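Local structure of coronin (Toxoplasma gondii, 4OZU) at residues L146-F151 / A156-E161; T102-W107 / L134-N139. The protein probably binds actin filaments and contributes to parasite invasion and egress, this chain being its WD40 beta-propeller domain. All blocks are in the same frame, centred on the assembly; numbering follows the deposited sequence.

How the contacts relate
Contact 2 packs the sheet of strand 104-108 against the sheet of strand 133-138; contact 1 lies wholly within the latter sheet, between its two middle strands. Their centres are about 6 Å apart. Strand 133-138 is the inner neighbour of strand 145-150, and probable backbone hydrogen bonds join them: Ala147 N to Glu137 O at 2.8 Å and Gly149 O to Leu134 N at 2.7 Å. Packing adds to this, with Ser148 CB 3.4 Å from Ser135 O. Contact 1 thus pairs the two middle strands of one propeller blade, and contact 2 sets that blade against the preceding one.

Contact 1: residues L146-F151 / A156-E161; sequences LASGCF and AFWNVE
Leu146, Ala147 and Ser148 pair with Trp158, Phe157 and Ala156 in a beta hairpin of a WD40 propeller blade. The strands are antiparallel. Leu146 and Trp158 form a hydrogen-bonded pair. Trp158 N meets Leu146 O at 2.8 Å, nearly in line with the C=O bond (166°). Ser148 and Ala156 form the second such pair, and Ala156 N reaches Ser148 O at 2.8 Å. Between them Ala147 and Phe157 are a non-hydrogen-bonded pair. Here the Ala147 methyl CB lies 3.7 Å from Phe157 CE1 and equally near CD1, so the methyl approaches the CD1-CE1 bond of the ring obliquely. Leu187 of the next blade touches both residues.

Leu146, Ser148, Ala156 and Trp158 project from the other face of the sheet. The Leu146 branch CD2 comes obliquely to Trp158 CD1 at 4.2 Å. Leu146 CG is anti to the backbone N (chi1 173°), and from there CD2 turns toward the indole. Val160 CG1 packs against Leu146 CB, and Trp138 of the neighbouring strand touches both Leu146 and Val160. Asn165 touches Ala156 and Trp158 from strand 164-170. Ser148 OG sits at the indole edge, in the ring plane. A water lies there too: it accepts a hydrogen bond from Trp158 NE1 at 3.1 Å and hydrogen-bonds Ser148 OG at 2.9 Å.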
ATOM      1  N   LEU A 146       6.379 -10.213   8.116  1.00 18.89           N
ATOM      2  CA  LEU A 146       5.704 -10.019   6.844  1.00 18.46           C
ATOM      3  C   LEU A 146       4.517 -10.961   6.715  1.00 22.79           C
ATOM      4  O   LEU A 146       4.569 -12.094   7.200  1.00 22.60           O
ATOM      5  CB  LEU A 146       6.706 -10.241   5.697  1.00 23.55           C
ATOM      6  CG  LEU A 146       6.188 -10.243   4.260  1.00 29.96           C
ATOM      7  CD1 LEU A 146       7.187  -9.545   3.347  1.00 39.39           C
ATOM      8  CD2 LEU A 146       5.942 -11.659   3.778  1.00 33.67           C
ATOM      9  N   ALA A 147       3.447 -10.493   6.071  1.00 21.49           N
ATOM     10  CA  ALA A 147       2.303 -11.351   5.753  1.00 19.58           C
ATOM     11  C   ALA A 147       2.170 -11.539   4.249  1.00 20.16           C
ATOM     12  O   ALA A 147       2.301 -10.585   3.489  1.00 21.93           O
ATOM     13  CB  ALA A 147       1.020 -10.766   6.320  1.00 24.18           C
ATOM     14  N   SER A 148       1.900 -12.771   3.822  1.00 22.79           N
ATOM     15  CA  SER A 148       1.698 -13.036   2.400  1.00 20.65           C
ATOM     16  C   SER A 148       0.373 -13.752   2.187  1.00 23.23           C
ATOM     17  O   SER A 148       0.051 -14.710   2.888  1.00 30.76           O
ATOM     18  CB  SER A 148       2.847 -13.857   1.819  1.00 32.64           C
ATOM     19  OG  SER A 148       2.664 -15.238   2.058  1.00 35.89           O
ATOM     20  N   GLY A 149      -0.394 -13.257   1.222  1.00 21.10           N
ATOM     21  CA  GLY A 149      -1.685 -13.825   0.879  1.00 23.06           C
ATOM     22  C   GLY A 149      -1.601 -14.625  -0.405  1.00 22.07           C
ATOM     23  O   GLY A 149      -1.035 -14.181  -1.410  1.00 24.97           O
ATOM     24  N   CYS A 150      -2.177 -15.819  -0.367  1.00 23.96           N
ATOM     25  CA  CYS A 150      -2.075 -16.774  -1.457  1.00 24.22           C
ATOM     26  C   CYS A 150      -3.412 -16.916  -2.177  1.00 23.05           C
ATOM     27  O   CYS A 150      -4.472 -16.755  -1.582  1.00 26.81           O
ATOM     28  CB  CYS A 150      -1.608 -18.128  -0.907  1.00 30.93           C
ATOM     29  SG  CYS A 150      -1.429 -19.434  -2.116  1.00 33.73           S
ATOM     30  N   PHE A 151      -3.350 -17.213  -3.466  1.00 25.80           N
ATOM     31  CA  PHE A 151      -4.542 -17.435  -4.271  1.00 31.10           C
ATOM     32  C   PHE A 151      -5.406 -18.576  -3.719  1.00 31.43           C
ATOM     33  O   PHE A 151      -6.598 -18.652  -4.016  1.00 27.56           O
ATOM     34  CB  PHE A 151      -4.126 -17.728  -5.712  1.00 38.12           C
ATOM     35  CG  PHE A 151      -5.272 -17.880  -6.671  1.00 32.01           C
ATOM     36  CD1 PHE A 151      -6.113 -16.816  -6.951  1.00 33.91           C
ATOM     37  CD2 PHE A 151      -5.483 -19.085  -7.318  1.00 37.71           C
ATOM     38  CE1 PHE A 151      -7.157 -16.959  -7.849  1.00 36.69           C
ATOM     39  CE2 PHE A 151      -6.523 -19.235  -8.213  1.00 40.08           C
ATOM     40  CZ  PHE A 151      -7.361 -18.171  -8.480  1.00 47.95           C
ATOM     41  N   ALA A 156      -0.099 -16.344   5.126  1.00 19.49           N
ATOM     42  CA  ALA A 156       1.088 -16.878   5.776  1.00 21.72           C
ATOM     43  C   ALA A 156       1.873 -15.760   6.429  1.00 25.52           C
ATOM     44  O   ALA A 156       2.169 -14.753   5.787  1.00 23.94           O
ATOM     45  CB  ALA A 156       1.965 -17.617   4.772  1.00 27.36           C
ATOM     46  N   PHE A 157       2.216 -15.943   7.698  1.00 22.39           N
ATOM     47  CA  PHE A 157       2.996 -14.952   8.426  1.00 23.61           C
ATOM     48  C   PHE A 157       4.434 -15.423   8.589  1.00 27.40           C
ATOM     49  O   PHE A 157       4.693 -16.549   9.019  1.00 20.96           O
ATOM     50  CB  PHE A 157       2.363 -14.669   9.781  1.00 22.22           C
ATOM     51  CG  PHE A 157       1.002 -14.057   9.680  1.00 20.31           C
ATOM     52  CD1 PHE A 157       0.852 -12.692   9.521  1.00 20.46           C
ATOM     53  CD2 PHE A 157      -0.128 -14.844   9.718  1.00 20.80           C
ATOM     54  CE1 PHE A 157      -0.406 -12.131   9.418  1.00 17.94           C
ATOM     55  CE2 PHE A 157      -1.384 -14.282   9.612  1.00 19.59           C
ATOM     56  CZ  PHE A 157      -1.525 -12.933   9.472  1.00 21.09           C
ATOM     57  N   TRP A 158       5.363 -14.537   8.243  1.00 21.99           N
ATOM     58  CA  TRP A 158       6.773 -14.879   8.148  1.00 20.78           C
ATOM     59  C   TRP A 158       7.632 -14.036   9.070  1.00 26.83           C
ATOM     60  O   TRP A 158       7.467 -12.821   9.127  1.00 21.25           O
ATOM     61  CB  TRP A 158       7.267 -14.678   6.716  1.00 23.49           C
ATOM     62  CG  TRP A 158       6.828 -15.717   5.748  1.00 25.68           C
ATOM     63  CD1 TRP A 158       5.737 -15.673   4.926  1.00 24.72           C
ATOM     64  CD2 TRP A 158       7.481 -16.961   5.484  1.00 22.48           C
ATOM     65  NE1 TRP A 158       5.674 -16.815   4.165  1.00 24.42           N
ATOM     66  CE2 TRP A 158       6.731 -17.624   4.492  1.00 23.29           C
ATOM     67  CE3 TRP A 158       8.626 -17.584   5.993  1.00 26.66           C
ATOM     68  CZ2 TRP A 158       7.092 -18.874   4.000  1.00 23.98           C
ATOM     69  CZ3 TRP A 158       8.980 -18.818   5.501  1.00 27.42           C
ATOM     70  CH2 TRP A 158       8.216 -19.452   4.519  1.00 30.08           C
ATOM     71  N   ASN A 159       8.553 -14.685   9.773  1.00 22.18           N
ATOM     72  CA  ASN A 159       9.690 -14.008  10.389  1.00 24.48           C
ATOM     73  C   ASN A 159      10.859 -14.114   9.414  1.00 24.40           C
ATOM     74  O   ASN A 159      11.523 -15.147   9.345  1.00 27.32           O
ATOM     75  CB  ASN A 159      10.033 -14.640  11.742  1.00 30.00           C
ATOM     76  CG  ASN A 159      11.193 -13.950  12.450  1.00 45.84           C
ATOM     77  OD1 ASN A 159      11.903 -13.123  11.871  1.00 45.26           O
ATOM     78  ND2 ASN A 159      11.389 -14.297  13.716  1.00 51.50           N
ATOM     79  N   VAL A 160      11.104 -13.064   8.642  1.00 24.74           N
ATOM     80  CA  VAL A 160      12.070 -13.162   7.551  1.00 25.96           C
ATOM     81  C   VAL A 160      13.482 -13.403   8.074  1.00 43.37           C
ATOM     82  O   VAL A 160      14.284 -14.046   7.405  1.00 36.93           O
ATOM     83  CB  VAL A 160      12.072 -11.892   6.654  1.00 28.86           C
ATOM     84  CG1 VAL A 160      10.682 -11.642   6.088  1.00 28.94           C
ATOM     85  CG2 VAL A 160      12.551 -10.682   7.422  1.00 60.68           C
ATOM     86  N   GLU A 161      13.773 -12.898   9.271  1.00 28.22           N
ATOM     87  CA  GLU A 161      15.089 -13.072   9.884  1.00 32.54           C
ATOM     88  C   GLU A 161      15.423 -14.549  10.064  1.00 33.05           C
ATOM     89  O   GLU A 161      16.546 -14.979   9.810  1.00 36.56           O
ATOM     90  CB  GLU A 161      15.152 -12.372  11.243  1.00 42.18           C
ATOM     91  CG  GLU A 161      14.858 -10.887  11.205  1.00 84.27           C
ATOM     92  CD  GLU A 161      14.832 -10.275  12.589  1.00 90.96           C
ATOM     93  OE1 GLU A 161      13.781  -9.720  12.971  1.00 44.20           O
ATOM     94  OE2 GLU A 161      15.858 -10.352  13.299  1.00122.82           O
TER
HETATM   95  O   HOH W   1       4.137 -17.753   1.694  1.00 26.03           O

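Contact 2: residues T102-W107 / L134-N139; sequences TIVRIW and LSAEWN
Successive blades of the WD40 beta-propeller meet here, strand 104-108 of one facing strand 133-138 of the next. The touches between 102-107 and 134-139 are apolar, and no hydrogen bond crosses between them. The nearest backbones, at Val104 and Ala136, have CA atoms 7.4 Å apart, so side chains bridge the gap. Val104 and Ala136 point toward each other, and Val104 CG1 stops 4.3 Å from the Ala136 methyl CB.

The second touch is between Ile106 and Trp138. Ile106 CG2 lies at the edge of the indole, near its plane, 4.0 Å from Trp138 CH2. Ile106 CD1 reaches the same carbon at 4.1 Å, so two methyls meet one corner of the six-membered ring. Trp138 CG is anti to its carbonyl carbon (chi1 -62°), and from there the ring extends across to Ile106. Polar bonds join the blades as well: from strand 82-87 of the first blade, Asn86 O accepts a hydrogen bond from Trp138 NE1, Asp84 OD2 accepts one from Ala136 N, and Asn86 ND2 donates one to Ala136 O.

Strand 104-108 lies between strands 94-99 and 124-126; Ala96 of the former touches both Ile106 and Trp138, and Val104 packs on Leu126 of the latter. Strand 145-150 flanks the second blade's inner strand, and its Ser148 touches Val104.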
ATOM      1  N   THR A 102       4.870 -18.879  -6.621  1.00 29.28           N
ATOM      2  CA  THR A 102       4.525 -19.228  -5.233  1.00 27.88           C
ATOM      3  C   THR A 102       5.574 -18.812  -4.206  1.00 28.56           C
ATOM      4  O   THR A 102       5.388 -19.040  -3.009  1.00 28.11           O
ATOM      5  CB  THR A 102       4.267 -20.759  -5.043  1.00 31.63           C
ATOM      6  OG1 THR A 102       5.506 -21.484  -5.012  1.00 38.45           O
ATOM      7  CG2 THR A 102       3.355 -21.314  -6.139  1.00 31.59           C
ATOM      8  N   ILE A 103       6.640 -18.158  -4.656  1.00 28.43           N
ATOM      9  CA  ILE A 103       7.739 -17.785  -3.776  1.00 25.25           C
ATOM     10  C   ILE A 103       7.709 -16.296  -3.425  1.00 25.93           C
ATOM     11  O   ILE A 103       7.508 -15.444  -4.294  1.00 29.88           O
ATOM     12  CB  ILE A 103       9.093 -18.147  -4.426  1.00 28.30           C
ATOM     13  CG1 ILE A 103       9.179 -19.666  -4.605  1.00 36.61           C
ATOM     14  CG2 ILE A 103      10.263 -17.645  -3.579  1.00 27.77           C
ATOM     15  CD1 ILE A 103      10.341 -20.140  -5.463  1.00 38.27           C
ATOM     16  N   VAL A 104       7.892 -15.995  -2.140  1.00 23.89           N
ATOM     17  CA  VAL A 104       8.113 -14.626  -1.695  1.00 21.78           C
ATOM     18  C   VAL A 104       9.614 -14.434  -1.533  1.00 24.17           C
ATOM     19  O   VAL A 104      10.277 -15.228  -0.869  1.00 27.22           O
ATOM     20  CB  VAL A 104       7.382 -14.305  -0.368  1.00 22.33           C
ATOM     21  CG1 VAL A 104       7.675 -12.873   0.076  1.00 22.20           C
ATOM     22  CG2 VAL A 104       5.886 -14.501  -0.525  1.00 27.42           C
ATOM     23  N   ARG A 105      10.143 -13.386  -2.161  1.00 22.64           N
ATOM     24  CA  ARG A 105      11.575 -13.118  -2.163  1.00 22.76           C
ATOM     25  C   ARG A 105      11.872 -11.802  -1.457  1.00 22.67           C
ATOM     26  O   ARG A 105      11.212 -10.801  -1.711  1.00 23.36           O
ATOM     27  CB  ARG A 105      12.103 -13.073  -3.600  1.00 26.57           C
ATOM     28  CG  ARG A 105      12.043 -14.416  -4.309  1.00 26.12           C
ATOM     29  CD  ARG A 105      12.404 -14.301  -5.784  1.00 28.19           C
ATOM     30  NE  ARG A 105      12.463 -15.613  -6.432  1.00 28.80           N
ATOM     31  CZ  ARG A 105      11.415 -16.261  -6.934  1.00 28.90           C
ATOM     32  NH1 ARG A 105      10.201 -15.731  -6.872  1.00 29.35           N
ATOM     33  NH2 ARG A 105      11.579 -17.450  -7.512  1.00 33.72           N
ATOM     34  N   ILE A 106      12.852 -11.825  -0.559  1.00 22.83           N
ATOM     35  CA  ILE A 106      13.321 -10.616   0.111  1.00 24.63           C
ATOM     36  C   ILE A 106      14.616 -10.188  -0.562  1.00 25.50           C
ATOM     37  O   ILE A 106      15.536 -10.988  -0.725  1.00 27.67           O
ATOM     38  CB  ILE A 106      13.563 -10.827   1.625  1.00 28.02           C
ATOM     39  CG1 ILE A 106      12.385 -11.559   2.281  1.00 24.47           C
ATOM     40  CG2 ILE A 106      13.805  -9.492   2.311  1.00 27.01           C
ATOM     41  CD1 ILE A 106      11.044 -10.907   2.067  1.00 21.34           C
ATOM     42  N   TRP A 107      14.674  -8.923  -0.954  1.00 26.11           N
ATOM     43  CA  TRP A 107      15.795  -8.390  -1.709  1.00 28.64           C
ATOM     44  C   TRP A 107      16.544  -7.325  -0.923  1.00 27.72           C
ATOM     45  O   TRP A 107      15.935  -6.568  -0.172  1.00 30.08           O
ATOM     46  CB  TRP A 107      15.298  -7.789  -3.018  1.00 28.58           C
ATOM     47  CG  TRP A 107      14.575  -8.746  -3.888  1.00 29.16           C
ATOM     48  CD1 TRP A 107      13.226  -8.870  -4.023  1.00 24.06           C
ATOM     49  CD2 TRP A 107      15.159  -9.714  -4.771  1.00 31.25           C
ATOM     50  NE1 TRP A 107      12.931  -9.853  -4.935  1.00 29.10           N
ATOM     51  CE2 TRP A 107      14.099 -10.389  -5.406  1.00 29.26           C
ATOM     52  CE3 TRP A 107      16.472 -10.074  -5.081  1.00 26.39           C
ATOM     53  CZ2 TRP A 107      14.313 -11.403  -6.332  1.00 29.92           C
ATOM     54  CZ3 TRP A 107      16.683 -11.080  -6.003  1.00 30.30           C
ATOM     55  CH2 TRP A 107      15.608 -11.734  -6.618  1.00 33.17           C
ATOM     56  N   LEU A 134      -0.193 -13.427  -3.858  1.00 24.38           N
ATOM     57  CA  LEU A 134      -0.818 -12.228  -4.398  1.00 24.94           C
ATOM     58  C   LEU A 134      -0.502 -10.968  -3.605  1.00 27.11           C
ATOM     59  O   LEU A 134      -0.785  -9.863  -4.063  1.00 26.06           O
ATOM     60  CB  LEU A 134      -2.332 -12.409  -4.448  1.00 24.56           C
ATOM     61  CG  LEU A 134      -2.855 -13.598  -5.254  1.00 28.18           C
ATOM     62  CD1 LEU A 134      -4.366 -13.671  -5.140  1.00 33.21           C
ATOM     63  CD2 LEU A 134      -2.428 -13.502  -6.714  1.00 36.09           C
ATOM     64  N   SER A 135       0.056 -11.131  -2.414  1.00 24.28           N
ATOM     65  CA  SER A 135       0.429  -9.984  -1.611  1.00 23.43           C
ATOM     66  C   SER A 135       1.623 -10.295  -0.732  1.00 22.75           C
ATOM     67  O   SER A 135       1.867 -11.440  -0.377  1.00 24.07           O
ATOM     68  CB  SER A 135      -0.752  -9.525  -0.753  1.00 30.59           C
ATOM     69  OG  SER A 135      -1.146 -10.534   0.155  1.00 38.24           O
ATOM     70  N   ALA A 136       2.374  -9.251  -0.403  1.00 20.11           N
ATOM     71  CA  ALA A 136       3.482  -9.347   0.527  1.00 19.55           C
ATOM     72  C   ALA A 136       3.550  -8.013   1.255  1.00 19.65           C
ATOM     73  O   ALA A 136       3.979  -7.013   0.681  1.00 23.92           O
ATOM     74  CB  ALA A 136       4.779  -9.649  -0.187  1.00 23.88           C
ATOM     75  N   GLU A 137       3.108  -8.009   2.507  1.00 20.54           N
ATOM     76  CA  GLU A 137       2.977  -6.780   3.283  1.00 21.75           C
ATOM     77  C   GLU A 137       3.782  -6.823   4.578  1.00 17.52           C
ATOM     78  O   GLU A 137       3.647  -7.745   5.393  1.00 18.96           O
ATOM     79  CB  GLU A 137       1.505  -6.517   3.607  1.00 23.31           C
ATOM     80  CG  GLU A 137       0.653  -6.146   2.397  1.00 24.96           C
ATOM     81  CD  GLU A 137       0.736  -4.676   2.021  1.00 37.28           C
ATOM     82  OE1 GLU A 137       1.236  -3.866   2.828  1.00 31.51           O
ATOM     83  OE2 GLU A 137       0.287  -4.330   0.907  1.00 31.68           O
ATOM     84  N   TRP A 138       4.601  -5.798   4.764  1.00 20.29           N
ATOM     85  CA  TRP A 138       5.427  -5.674   5.950  1.00 19.77           C
ATOM     86  C   TRP A 138       4.645  -5.110   7.122  1.00 22.55           C
ATOM     87  O   TRP A 138       3.877  -4.158   6.967  1.00 20.40           O
ATOM     88  CB  TRP A 138       6.610  -4.746   5.687  1.00 19.46           C
ATOM     89  CG  TRP A 138       7.562  -5.182   4.634  1.00 19.52           C
ATOM     90  CD1 TRP A 138       7.584  -4.786   3.327  1.00 23.19           C
ATOM     91  CD2 TRP A 138       8.677  -6.057   4.808  1.00 18.06           C
ATOM     92  NE1 TRP A 138       8.641  -5.375   2.671  1.00 21.56           N
ATOM     93  CE2 TRP A 138       9.326  -6.160   3.559  1.00 22.50           C
ATOM     94  CE3 TRP A 138       9.191  -6.767   5.897  1.00 22.59           C
ATOM     95  CZ2 TRP A 138      10.459  -6.941   3.373  1.00 23.43           C
ATOM     96  CZ3 TRP A 138      10.313  -7.554   5.705  1.00 21.60           C
ATOM     97  CH2 TRP A 138      10.935  -7.633   4.453  1.00 22.93           C
ATOM     98  N   ASN A 139       4.885  -5.674   8.298  1.00 18.34           N
ATOM     99  CA  ASN A 139       4.366  -5.115   9.530  1.00 17.49           C
ATOM    100  C   ASN A 139       4.907  -3.697   9.713  1.00 22.16           C
ATOM    101  O   ASN A 139       6.110  -3.481   9.594  1.00 19.36           O
ATOM    102  CB  ASN A 139       4.754  -6.002  10.710  1.00 16.91           C
ATOM    103  CG  ASN A 139       4.035  -5.618  11.981  1.00 19.87           C
ATOM    104  OD1 ASN A 139       4.190  -4.502  12.489  1.00 19.88           O
ATOM    105  ND2 ASN A 139       3.236  -6.539  12.502  1.00 20.87           N
TER